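Local coordinates for uncharacterized protein (Bacteroides thetaiotaomicron, PDB 4LB8) that is of unknown function but belongs to the DUF4848 family and is probably an exported lipoprotein, at residues M27-V33 / E132-D137; I191-T197 / N254-G260; Y209-H214 / I273-G277. All blocks are in the same frame, centred on the assembly; numbering follows the deposited sequence.

Contact 1. Residues M27-V33 / E132-D137; sequences MIKFKDV and EFMIGD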
loop_
_atom_site.group_PDB
_atom_site.type_symbol
_atom_site.label_atom_id
_atom_site.label_comp_id
_atom_site.label_asym_id
_atom_site.label_seq_id
_atom_site.Cartn_x
_atom_site.Cartn_y
_atom_site.Cartn_z
HETATM N N MSE A 27 -15.496 7.572 39.187
HETATM C CA MSE A 27 -14.434 6.589 39.355
HETATM C C MSE A 27 -14.980 5.174 39.533
HETATM O O MSE A 27 -15.862 4.964 40.359
HETATM C CB MSE A 27 -13.571 6.974 40.584
HETATM C CG MSE A 27 -12.303 6.124 40.762
HETATM SE SE MSE A 27 -10.928 6.438 39.392
HETATM C CE MSE A 27 -10.362 8.158 40.026
ATOM N N ILE A 28 -14.419 4.200 38.797
ATOM C CA ILE A 28 -14.707 2.766 38.953
ATOM C C ILE A 28 -13.627 2.206 39.888
ATOM O O ILE A 28 -12.439 2.430 39.654
ATOM C CB ILE A 28 -14.786 1.983 37.593
ATOM C CG1 ILE A 28 -16.075 2.286 36.804
ATOM C CG2 ILE A 28 -14.610 0.467 37.779
ATOM C CD1 ILE A 28 -17.382 1.558 37.223
ATOM N N LYS A 29 -14.039 1.499 40.943
ATOM C CA LYS A 29 -13.126 0.856 41.877
ATOM C C LYS A 29 -13.385 -0.647 41.860
ATOM O O LYS A 29 -14.527 -1.071 41.980
ATOM C CB LYS A 29 -13.280 1.438 43.298
ATOM C CG LYS A 29 -12.344 0.850 44.365
ATOM C CD LYS A 29 -12.948 1.026 45.752
ATOM C CE LYS A 29 -11.959 1.240 46.889
ATOM N NZ LYS A 29 -11.334 2.603 46.867
ATOM N N PHE A 30 -12.325 -1.439 41.669
ATOM C CA PHE A 30 -12.376 -2.895 41.726
ATOM C C PHE A 30 -11.836 -3.328 43.076
ATOM O O PHE A 30 -11.048 -2.594 43.680
ATOM C CB PHE A 30 -11.589 -3.540 40.572
ATOM C CG PHE A 30 -12.206 -3.273 39.225
ATOM C CD1 PHE A 30 -13.367 -3.937 38.826
ATOM C CD2 PHE A 30 -11.649 -2.331 38.359
ATOM C CE1 PHE A 30 -13.952 -3.671 37.582
ATOM C CE2 PHE A 30 -12.233 -2.074 37.116
ATOM C CZ PHE A 30 -13.374 -2.751 36.731
ATOM N N LYS A 31 -12.287 -4.487 43.571
ATOM C CA LYS A 31 -11.881 -5.045 44.873
ATOM C C LYS A 31 -10.381 -5.392 44.835
ATOM O O LYS A 31 -9.640 -4.982 45.728
ATOM C CB LYS A 31 -12.757 -6.279 45.219
ATOM C CG LYS A 31 -12.393 -7.041 46.494
ATOM C CD LYS A 31 -13.424 -8.135 46.822
ATOM C CE LYS A 31 -12.960 -9.544 46.511
ATOM N NZ LYS A 31 -12.043 -10.079 47.556
ATOM N N ASP A 32 -9.945 -6.086 43.764
ATOM C CA ASP A 32 -8.575 -6.561 43.549
ATOM C C ASP A 32 -8.269 -6.734 42.039
ATOM O O ASP A 32 -9.096 -6.365 41.205
ATOM C CB ASP A 32 -8.342 -7.887 44.308
ATOM C CG ASP A 32 -9.502 -8.859 44.294
ATOM O OD1 ASP A 32 -10.102 -9.063 43.214
ATOM O OD2 ASP A 32 -9.794 -9.436 45.345
ATOM N N VAL A 33 -7.074 -7.269 41.697
ATOM C CA VAL A 33 -6.672 -7.479 40.312
ATOM C C VAL A 33 -7.602 -8.535 39.650
ATOM O O VAL A 33 -8.006 -8.355 38.492
ATOM C CB VAL A 33 -5.160 -7.839 40.195
ATOM C CG1 VAL A 33 -4.799 -8.294 38.779
ATOM C CG2 VAL A 33 -4.291 -6.646 40.586
ATOM N N GLU A 132 -8.615 7.002 34.070
ATOM C CA GLU A 132 -8.387 6.406 35.374
ATOM C C GLU A 132 -9.447 5.421 35.813
ATOM O O GLU A 132 -10.645 5.564 35.501
ATOM C CB GLU A 132 -8.328 7.499 36.444
ATOM C CG GLU A 132 -7.121 8.401 36.333
ATOM C CD GLU A 132 -7.203 9.680 37.133
ATOM O OE1 GLU A 132 -8.292 9.999 37.667
ATOM O OE2 GLU A 132 -6.177 10.392 37.184
ATOM N N PHE A 133 -8.991 4.461 36.635
ATOM C CA PHE A 133 -9.793 3.488 37.383
ATOM C C PHE A 133 -8.962 3.101 38.598
ATOM O O PHE A 133 -7.764 3.428 38.655
ATOM C CB PHE A 133 -10.278 2.279 36.566
ATOM C CG PHE A 133 -9.205 1.335 36.103
ATOM C CD1 PHE A 133 -8.529 1.558 34.902
ATOM C CD2 PHE A 133 -8.866 0.215 36.857
ATOM C CE1 PHE A 133 -7.513 0.693 34.479
ATOM C CE2 PHE A 133 -7.852 -0.653 36.434
ATOM C CZ PHE A 133 -7.179 -0.406 35.249
HETATM N N MSE A 134 -9.602 2.432 39.577
HETATM C CA MSE A 134 -8.923 2.054 40.803
HETATM C C MSE A 134 -9.015 0.577 41.124
HETATM O O MSE A 134 -10.051 -0.052 40.864
HETATM C CB MSE A 134 -9.483 2.858 41.978
HETATM C CG MSE A 134 -9.054 4.317 41.966
HETATM SE SE MSE A 134 -9.595 5.200 43.583
HETATM C CE MSE A 134 -8.194 4.542 44.771
ATOM N N ILE A 135 -7.910 0.033 41.712
ATOM C CA ILE A 135 -7.805 -1.336 42.262
ATOM C C ILE A 135 -7.622 -1.143 43.766
ATOM O O ILE A 135 -6.522 -0.767 44.210
ATOM C CB ILE A 135 -6.689 -2.237 41.621
ATOM C CG1 ILE A 135 -6.716 -2.272 40.062
ATOM C CG2 ILE A 135 -6.694 -3.653 42.240
ATOM C CD1 ILE A 135 -8.004 -2.495 39.439
ATOM N N GLY A 136 -8.711 -1.309 44.516
ATOM C CA GLY A 136 -8.739 -1.059 45.953
ATOM C C GLY A 136 -8.360 0.387 46.221
ATOM O O GLY A 136 -8.991 1.299 45.682
ATOM N N ASP A 137 -7.263 0.611 46.969
ATOM C CA ASP A 137 -6.808 1.970 47.271
ATOM C C ASP A 137 -5.778 2.474 46.246
ATOM O O ASP A 137 -5.288 3.606 46.377
ATOM C CB ASP A 137 -6.271 2.063 48.696
ATOM C CG ASP A 137 -7.376 2.159 49.742
ATOM O OD1 ASP A 137 -8.432 2.761 49.439
ATOM O OD2 ASP A 137 -7.173 1.650 50.870
HETATM O O HOH W 1 -13.042 4.864 36.458
#

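Contact 2. Residues I191-T197 / N254-G260; sequences IIHANFT and NVTKVFG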
loop_
_atom_site.group_PDB
_atom_site.type_symbol
_atom_site.label_atom_id
_atom_site.label_comp_id
_atom_site.label_asym_id
_atom_site.label_seq_id
_atom_site.Cartn_x
_atom_site.Cartn_y
_atom_site.Cartn_z
ATOM N N ILE A 191 7.922 14.963 -26.801
ATOM C CA ILE A 191 7.827 13.495 -26.987
ATOM C C ILE A 191 7.660 12.854 -25.629
ATOM O O ILE A 191 8.538 12.988 -24.775
ATOM C CB ILE A 191 9.057 12.896 -27.748
ATOM C CG1 ILE A 191 9.361 13.616 -29.103
ATOM C CG2 ILE A 191 8.986 11.346 -27.870
ATOM C CD1 ILE A 191 8.378 13.423 -30.206
ATOM N N ILE A 192 6.534 12.158 -25.440
ATOM C CA ILE A 192 6.185 11.460 -24.205
ATOM C C ILE A 192 6.689 10.011 -24.286
ATOM O O ILE A 192 6.350 9.286 -25.222
ATOM C CB ILE A 192 4.646 11.559 -23.906
ATOM C CG1 ILE A 192 4.212 13.064 -23.809
ATOM C CG2 ILE A 192 4.304 10.821 -22.594
ATOM C CD1 ILE A 192 2.776 13.359 -23.886
ATOM N N HIS A 193 7.506 9.611 -23.291
ATOM C CA HIS A 193 8.104 8.287 -23.143
ATOM C C HIS A 193 7.321 7.497 -22.111
ATOM O O HIS A 193 7.036 8.029 -21.045
ATOM C CB HIS A 193 9.569 8.437 -22.680
ATOM C CG HIS A 193 10.520 8.875 -23.751
ATOM N ND1 HIS A 193 10.464 10.141 -24.297
ATOM C CD2 HIS A 193 11.559 8.211 -24.296
ATOM C CE1 HIS A 193 11.430 10.178 -25.195
ATOM N NE2 HIS A 193 12.119 9.040 -25.220
ATOM N N ALA A 194 6.965 6.247 -22.402
ATOM C CA ALA A 194 6.253 5.403 -21.449
ATOM C C ALA A 194 7.081 4.188 -21.134
ATOM O O ALA A 194 7.750 3.648 -22.025
ATOM C CB ALA A 194 4.900 4.973 -22.010
ATOM N N ASN A 195 7.035 3.765 -19.882
ATOM C CA ASN A 195 7.681 2.567 -19.389
ATOM C C ASN A 195 6.596 1.699 -18.713
ATOM O O ASN A 195 5.953 2.134 -17.760
ATOM C CB ASN A 195 8.852 2.909 -18.439
ATOM C CG ASN A 195 9.775 1.765 -18.034
ATOM O OD1 ASN A 195 10.540 1.886 -17.077
ATOM N ND2 ASN A 195 9.735 0.628 -18.710
ATOM N N PHE A 196 6.301 0.543 -19.330
ATOM C CA PHE A 196 5.366 -0.479 -18.861
ATOM C C PHE A 196 6.213 -1.519 -18.196
ATOM O O PHE A 196 7.158 -2.012 -18.818
ATOM C CB PHE A 196 4.547 -1.075 -20.009
ATOM C CG PHE A 196 3.547 -0.180 -20.698
ATOM C CD1 PHE A 196 3.935 0.647 -21.745
ATOM C CD2 PHE A 196 2.196 -0.243 -20.377
ATOM C CE1 PHE A 196 2.999 1.441 -22.422
ATOM C CE2 PHE A 196 1.253 0.553 -21.063
ATOM C CZ PHE A 196 1.664 1.384 -22.083
ATOM N N THR A 197 5.933 -1.810 -16.914
ATOM C CA THR A 197 6.744 -2.743 -16.121
ATOM C C THR A 197 5.906 -3.849 -15.442
ATOM O O THR A 197 4.741 -3.637 -15.096
ATOM C CB THR A 197 7.568 -1.981 -15.049
ATOM O OG1 THR A 197 6.705 -1.125 -14.308
ATOM C CG2 THR A 197 8.720 -1.169 -15.636
ATOM N N ASN A 254 9.733 -5.110 -19.061
ATOM C CA ASN A 254 10.315 -3.775 -19.192
ATOM C C ASN A 254 10.124 -3.261 -20.623
ATOM O O ASN A 254 11.041 -3.310 -21.436
ATOM C CB ASN A 254 11.792 -3.730 -18.766
ATOM C CG ASN A 254 12.278 -2.324 -18.472
ATOM O OD1 ASN A 254 11.502 -1.402 -18.176
ATOM N ND2 ASN A 254 13.576 -2.124 -18.552
ATOM N N VAL A 255 8.941 -2.737 -20.912
ATOM C CA VAL A 255 8.629 -2.234 -22.246
ATOM C C VAL A 255 8.787 -0.725 -22.301
ATOM O O VAL A 255 8.236 -0.025 -21.457
ATOM C CB VAL A 255 7.200 -2.674 -22.628
ATOM C CG1 VAL A 255 6.761 -2.096 -23.969
ATOM C CG2 VAL A 255 7.095 -4.194 -22.617
ATOM N N THR A 256 9.536 -0.213 -23.288
ATOM C CA THR A 256 9.669 1.241 -23.440
ATOM C C THR A 256 9.001 1.654 -24.742
ATOM O O THR A 256 9.143 0.989 -25.769
ATOM C CB THR A 256 11.100 1.725 -23.320
ATOM O OG1 THR A 256 11.860 1.284 -24.446
ATOM C CG2 THR A 256 11.749 1.331 -21.990
ATOM N N LYS A 257 8.211 2.715 -24.677
ATOM C CA LYS A 257 7.446 3.191 -25.825
ATOM C C LYS A 257 7.382 4.706 -25.905
ATOM O O LYS A 257 7.360 5.386 -24.892
ATOM C CB LYS A 257 5.978 2.675 -25.713
ATOM C CG LYS A 257 5.740 1.195 -25.982
ATOM C CD LYS A 257 5.370 0.928 -27.444
ATOM C CE LYS A 257 4.948 -0.503 -27.654
ATOM N NZ LYS A 257 5.348 -1.032 -28.985
ATOM N N VAL A 258 7.277 5.223 -27.110
ATOM C CA VAL A 258 6.895 6.599 -27.371
ATOM C C VAL A 258 5.401 6.523 -27.102
ATOM O O VAL A 258 4.705 5.738 -27.761
ATOM C CB VAL A 258 7.237 7.062 -28.815
ATOM C CG1 VAL A 258 6.560 8.390 -29.139
ATOM C CG2 VAL A 258 8.732 7.165 -29.021
ATOM N N PHE A 259 4.936 7.204 -26.068
ATOM C CA PHE A 259 3.536 7.139 -25.677
ATOM C C PHE A 259 2.671 8.067 -26.550
ATOM O O PHE A 259 1.545 7.737 -26.884
ATOM C CB PHE A 259 3.427 7.496 -24.187
ATOM C CG PHE A 259 2.100 7.214 -23.537
ATOM C CD1 PHE A 259 1.652 5.907 -23.370
ATOM C CD2 PHE A 259 1.324 8.251 -23.032
ATOM C CE1 PHE A 259 0.430 5.646 -22.744
ATOM C CE2 PHE A 259 0.109 7.989 -22.375
ATOM C CZ PHE A 259 -0.334 6.691 -22.245
ATOM N N GLY A 260 3.210 9.221 -26.889
ATOM C CA GLY A 260 2.552 10.223 -27.697
ATOM C C GLY A 260 3.353 11.497 -27.726
ATOM O O GLY A 260 4.553 11.487 -27.452
#

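Contact 3. Residues Y209-H214 / I273-G277; sequences YSTTYH and IWSRG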
loop_
_atom_site.group_PDB
_atom_site.type_symbol
_atom_site.label_atom_id
_atom_site.label_comp_id
_atom_site.label_asym_id
_atom_site.label_seq_id
_atom_site.Cartn_x
_atom_site.Cartn_y
_atom_site.Cartn_z
ATOM N N TYR A 209 8.984 -10.642 -15.767
ATOM C CA TYR A 209 8.293 -11.739 -16.453
ATOM C C TYR A 209 7.345 -11.154 -17.506
ATOM O O TYR A 209 6.883 -10.026 -17.342
ATOM C CB TYR A 209 7.545 -12.637 -15.434
ATOM C CG TYR A 209 6.130 -12.190 -15.105
ATOM C CD1 TYR A 209 5.890 -11.004 -14.407
ATOM C CD2 TYR A 209 5.031 -12.954 -15.491
ATOM C CE1 TYR A 209 4.587 -10.577 -14.129
ATOM C CE2 TYR A 209 3.726 -12.530 -15.230
ATOM C CZ TYR A 209 3.508 -11.342 -14.545
ATOM O OH TYR A 209 2.218 -10.928 -14.283
ATOM N N SER A 210 7.030 -11.915 -18.549
ATOM C CA SER A 210 6.131 -11.462 -19.612
ATOM C C SER A 210 4.669 -11.399 -19.168
ATOM O O SER A 210 4.228 -12.285 -18.452
ATOM C CB SER A 210 6.252 -12.373 -20.827
ATOM O OG SER A 210 7.559 -12.324 -21.377
ATOM N N THR A 211 3.915 -10.362 -19.604
ATOM C CA THR A 211 2.479 -10.200 -19.296
ATOM C C THR A 211 1.755 -9.400 -20.404
ATOM O O THR A 211 2.386 -8.931 -21.359
ATOM C CB THR A 211 2.279 -9.527 -17.902
ATOM O OG1 THR A 211 0.949 -9.777 -17.440
ATOM C CG2 THR A 211 2.509 -8.022 -17.924
ATOM N N THR A 212 0.434 -9.244 -20.264
ATOM C CA THR A 212 -0.402 -8.422 -21.132
ATOM C C THR A 212 -0.737 -7.176 -20.318
ATOM O O THR A 212 -1.167 -7.329 -19.181
ATOM C CB THR A 212 -1.643 -9.208 -21.587
ATOM O OG1 THR A 212 -1.237 -10.150 -22.583
ATOM C CG2 THR A 212 -2.722 -8.314 -22.165
ATOM N N TYR A 213 -0.501 -5.961 -20.864
ATOM C CA TYR A 213 -0.802 -4.714 -20.153
ATOM C C TYR A 213 -2.128 -4.147 -20.609
ATOM O O TYR A 213 -2.539 -4.324 -21.764
ATOM C CB TYR A 213 0.292 -3.656 -20.312
ATOM C CG TYR A 213 1.657 -4.131 -19.884
ATOM C CD1 TYR A 213 2.525 -4.735 -20.792
ATOM C CD2 TYR A 213 2.095 -3.955 -18.581
ATOM C CE1 TYR A 213 3.788 -5.169 -20.402
ATOM C CE2 TYR A 213 3.354 -4.386 -18.181
ATOM C CZ TYR A 213 4.197 -4.994 -19.092
ATOM O OH TYR A 213 5.432 -5.425 -18.680
ATOM N N HIS A 214 -2.792 -3.468 -19.664
ATOM C CA HIS A 214 -4.108 -2.857 -19.783
ATOM C C HIS A 214 -4.096 -1.475 -19.138
ATOM O O HIS A 214 -3.788 -1.321 -17.956
ATOM C CB HIS A 214 -5.172 -3.741 -19.131
ATOM C CG HIS A 214 -5.254 -5.133 -19.677
ATOM N ND1 HIS A 214 -5.754 -5.385 -20.947
ATOM C CD2 HIS A 214 -4.921 -6.307 -19.096
ATOM C CE1 HIS A 214 -5.683 -6.694 -21.101
ATOM N NE2 HIS A 214 -5.219 -7.295 -20.003
ATOM N N ILE A 273 -3.542 1.605 -14.750
ATOM C CA ILE A 273 -2.758 0.456 -15.217
ATOM C C ILE A 273 -3.084 -0.806 -14.416
ATOM O O ILE A 273 -3.111 -0.776 -13.177
ATOM C CB ILE A 273 -1.216 0.787 -15.160
ATOM C CG1 ILE A 273 -0.306 -0.284 -15.831
ATOM C CG2 ILE A 273 -0.732 1.085 -13.740
ATOM C CD1 ILE A 273 -0.341 -0.365 -17.430
ATOM N N TRP A 274 -3.277 -1.922 -15.140
ATOM C CA TRP A 274 -3.426 -3.276 -14.604
ATOM C C TRP A 274 -2.826 -4.258 -15.643
ATOM O O TRP A 274 -2.275 -3.805 -16.643
ATOM C CB TRP A 274 -4.866 -3.620 -14.164
ATOM C CG TRP A 274 -5.875 -3.780 -15.270
ATOM C CD1 TRP A 274 -6.366 -4.950 -15.771
ATOM C CD2 TRP A 274 -6.576 -2.726 -15.951
ATOM N NE1 TRP A 274 -7.275 -4.694 -16.773
ATOM C CE2 TRP A 274 -7.445 -3.338 -16.887
ATOM C CE3 TRP A 274 -6.539 -1.315 -15.879
ATOM C CZ2 TRP A 274 -8.240 -2.592 -17.770
ATOM C CZ3 TRP A 274 -7.370 -0.581 -16.721
ATOM C CH2 TRP A 274 -8.200 -1.219 -17.656
ATOM N N SER A 275 -2.810 -5.577 -15.356
ATOM C CA SER A 275 -2.204 -6.556 -16.274
ATOM C C SER A 275 -2.967 -7.863 -16.218
ATOM O O SER A 275 -4.018 -7.921 -15.581
ATOM C CB SER A 275 -0.719 -6.776 -15.942
ATOM O OG SER A 275 -0.495 -7.483 -14.729
ATOM N N ARG A 276 -2.454 -8.910 -16.888
ATOM C CA ARG A 276 -3.032 -10.253 -16.825
ATOM C C ARG A 276 -2.975 -10.780 -15.365
ATOM O O ARG A 276 -3.938 -11.377 -14.892
ATOM C CB ARG A 276 -2.270 -11.181 -17.769
ATOM C CG ARG A 276 -2.939 -12.528 -18.028
ATOM C CD ARG A 276 -2.173 -13.308 -19.073
ATOM N NE ARG A 276 -0.757 -13.455 -18.714
ATOM C CZ ARG A 276 0.181 -13.916 -19.537
ATOM N NH1 ARG A 276 -0.133 -14.291 -20.769
ATOM N NH2 ARG A 276 1.441 -14.019 -19.124
ATOM N N GLY A 277 -1.874 -10.488 -14.664
ATOM C CA GLY A 277 -1.664 -10.883 -13.274
ATOM C C GLY A 277 -2.277 -9.976 -12.224
ATOM O O GLY A 277 -2.566 -10.453 -11.127
HETATM O O HOH W 2 1.852 -7.963 -13.675
#

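Contact 1. Residues M27-V33 / E132-D137
Lys29 and Phe30 pair in parallel with Met134 and Ile135, forming the parallel joint of a small mixed four-stranded sheet in which the outer strands, 19-22 and 138-141, run antiparallel to their neighbours. Three backbone bonds, Met134 N to Ile28 O, Phe30 N to Met134 O and Gly136 N to Phe30 O, measure 2.8 Å each. Selenomethionine Met27 bends twice, so that its SE settles 3.7 Å from Phe133 CA and its chain crosses that of Met134, also a selenomethionine, at about a right angle. On the face carrying Phe30, the delta methyl of Ile135 is the bump and two rings form the hollow: CD1 lies 3.8 Å from Phe30 CD2 and in the plane of the Phe133 ring, at its edge. Ile135 CG2 fills a second dip, 3.5 Å from Asp32 C, where Asp32, its OD1 bonded to Ser35 OG, is the N-cap of helix 33-44 and Tyr36 packs on the isoleucine. Lys29 curls across the strand ends; NZ reaches Gly136 O at 2.9 Å, approaching from above the carbonyl plane, and makes a long salt bridge with Asp137 OD1. A methionine in place of Lys29 would probably deprive the Gly136 carbonyl of this donor and the Asp137 carboxylate of a nearby positive charge. Where the strands diverge, one water accepts from Ile28 N and donates to Glu132 O at 2.7 Å.

Contact 2. Residues I191-T197 / N254-G260
Asn195 and Asn254 meet on one face of an antiparallel strand pair, 191-197 with 254-260, whose backbones are laced by alternating hydrogen-bonded and non-hydrogen-bonded pairs. From CB, which leaves the sheet on the same face as Thr256, the Asn195 chain turns with CG anti to the backbone N (chi1 -170°), a rotation that swings the amide across to the other strand. Asn195 CG and OD1 both come within 3.6 Å of Asn254 OD1, the two oxygens being acceptors with no bond between them, and the tip nitrogen does the binding. ND2 gives one hydrogen to Asn254 OD1 at 2.7 Å, almost straight at 172°, and another to Val255 O at 3.2 Å. Both acceptors lie close to the Asn195 amide plane, although ND2 stands well above the carbonyl plane of Val255. That carbonyl also accepts from Phe196 N, so it is gripped twice, and the two bonds fix the rotation of the Asn195 amide. The methyl CG2 of Thr256 lies alongside ND2, and Arg151 of the second subunit packs on Asn195.

At the other end a classic beta bulge sets Phe259 and Gly260 both opposite Ile192: Phe259 N bonds to Ile192 O, while Ile192 N bonds to Gly260 O at 2.9 Å. The extra residue turns Phe259 toward the partner strand. Its CB and its CD1 each approach Ala194 CB to 3.6 Å, Ile192 CG2 presses on the same side chain, and Val217 and Leu219 of strand 213-220 pack against the ring.

Hydrocarbon around Phe259 packs within the chain, whereas polar groups meet the dimer partner: Thr256 OG1 bonds to Glu124, Val258 N to Ser44 OG and Lys257 NZ to Ser44 O, all of the second subunit, consistent with an interface held partly by hydrogen bonds.

Contact 3. Residues Y209-H214 / I273-G277
The two inner strands of a four-stranded antiparallel sheet, 213-220 and 268-275, meet where the first begins and the second ends, bringing His214 against Trp274, a hydrogen-bonded pair, and Tyr213 against Ser275, a non-hydrogen-bonded one. Trp274 N donates to His214 O at 2.9 Å, and His214 N returns a bond to Trp274 O. Above this backbone link the two side chains cross at about a right angle. The indole takes the torsion that sets CG between its own backbone N and carbonyl carbon (chi1 70°), which folds the ring back against the histidine. His214 CB then rests over the face of the five-membered ring in a CH-pi contact, 3.4 Å from the centroid. The imidazole itself is slid to one side: its plane is within 22° of the indole, yet the rings barely overlap, with centroids 4.8 Å apart. His214 ND1 bonds to Asp247 of strand 244-247, and Tyr280 meets the indole edge-to-face.

Within the fold, this sheet packs face to face on the larger antiparallel sheet, in the manner of a beta sandwich. Tyr213 and Ile273 supply part of the filling, meeting Phe196 and Val181 from the other layer; Tyr213 OH bonds to Gly252 O.

Beyond the regular pairing the two chains part. Arg276 N still reaches Thr212 O, but weakly, at 3.1 Å. The Arg276 side chain slides past that of Thr211 in the opposite direction, its CB 3.5 Å from Thr211 OG1. One face of the guanidinium group lies against Thr211 CA, and NH2 forms a salt bridge with Glu250. The Thr211 methyl CG2 sits over one face of the Tyr213 ring. Farther along, a water joins Tyr209 OH, 3.0 Å away, to Ser275 OG.

Followed from the N terminus, the chain first makes contact 1, which closes a loop of 98 residues that holds helices but no strands and ties the start of the chain to strand 132-135. Only afterwards does contact 2 open, so the two stand in series, with centres about 67 Å apart on opposite sides of the chain's centre. Contacts 2 and 3 instead cross: 209-214 falls between 191-197 and 254-260, and 273-277 follows them all. Each joins strands within one of two sheets, and the sheets touch, as Phe196 CD2 to Ile273 CD1 at 3.9 Å attests. This interleaving binds the C-terminal beta region together, far from the helical part.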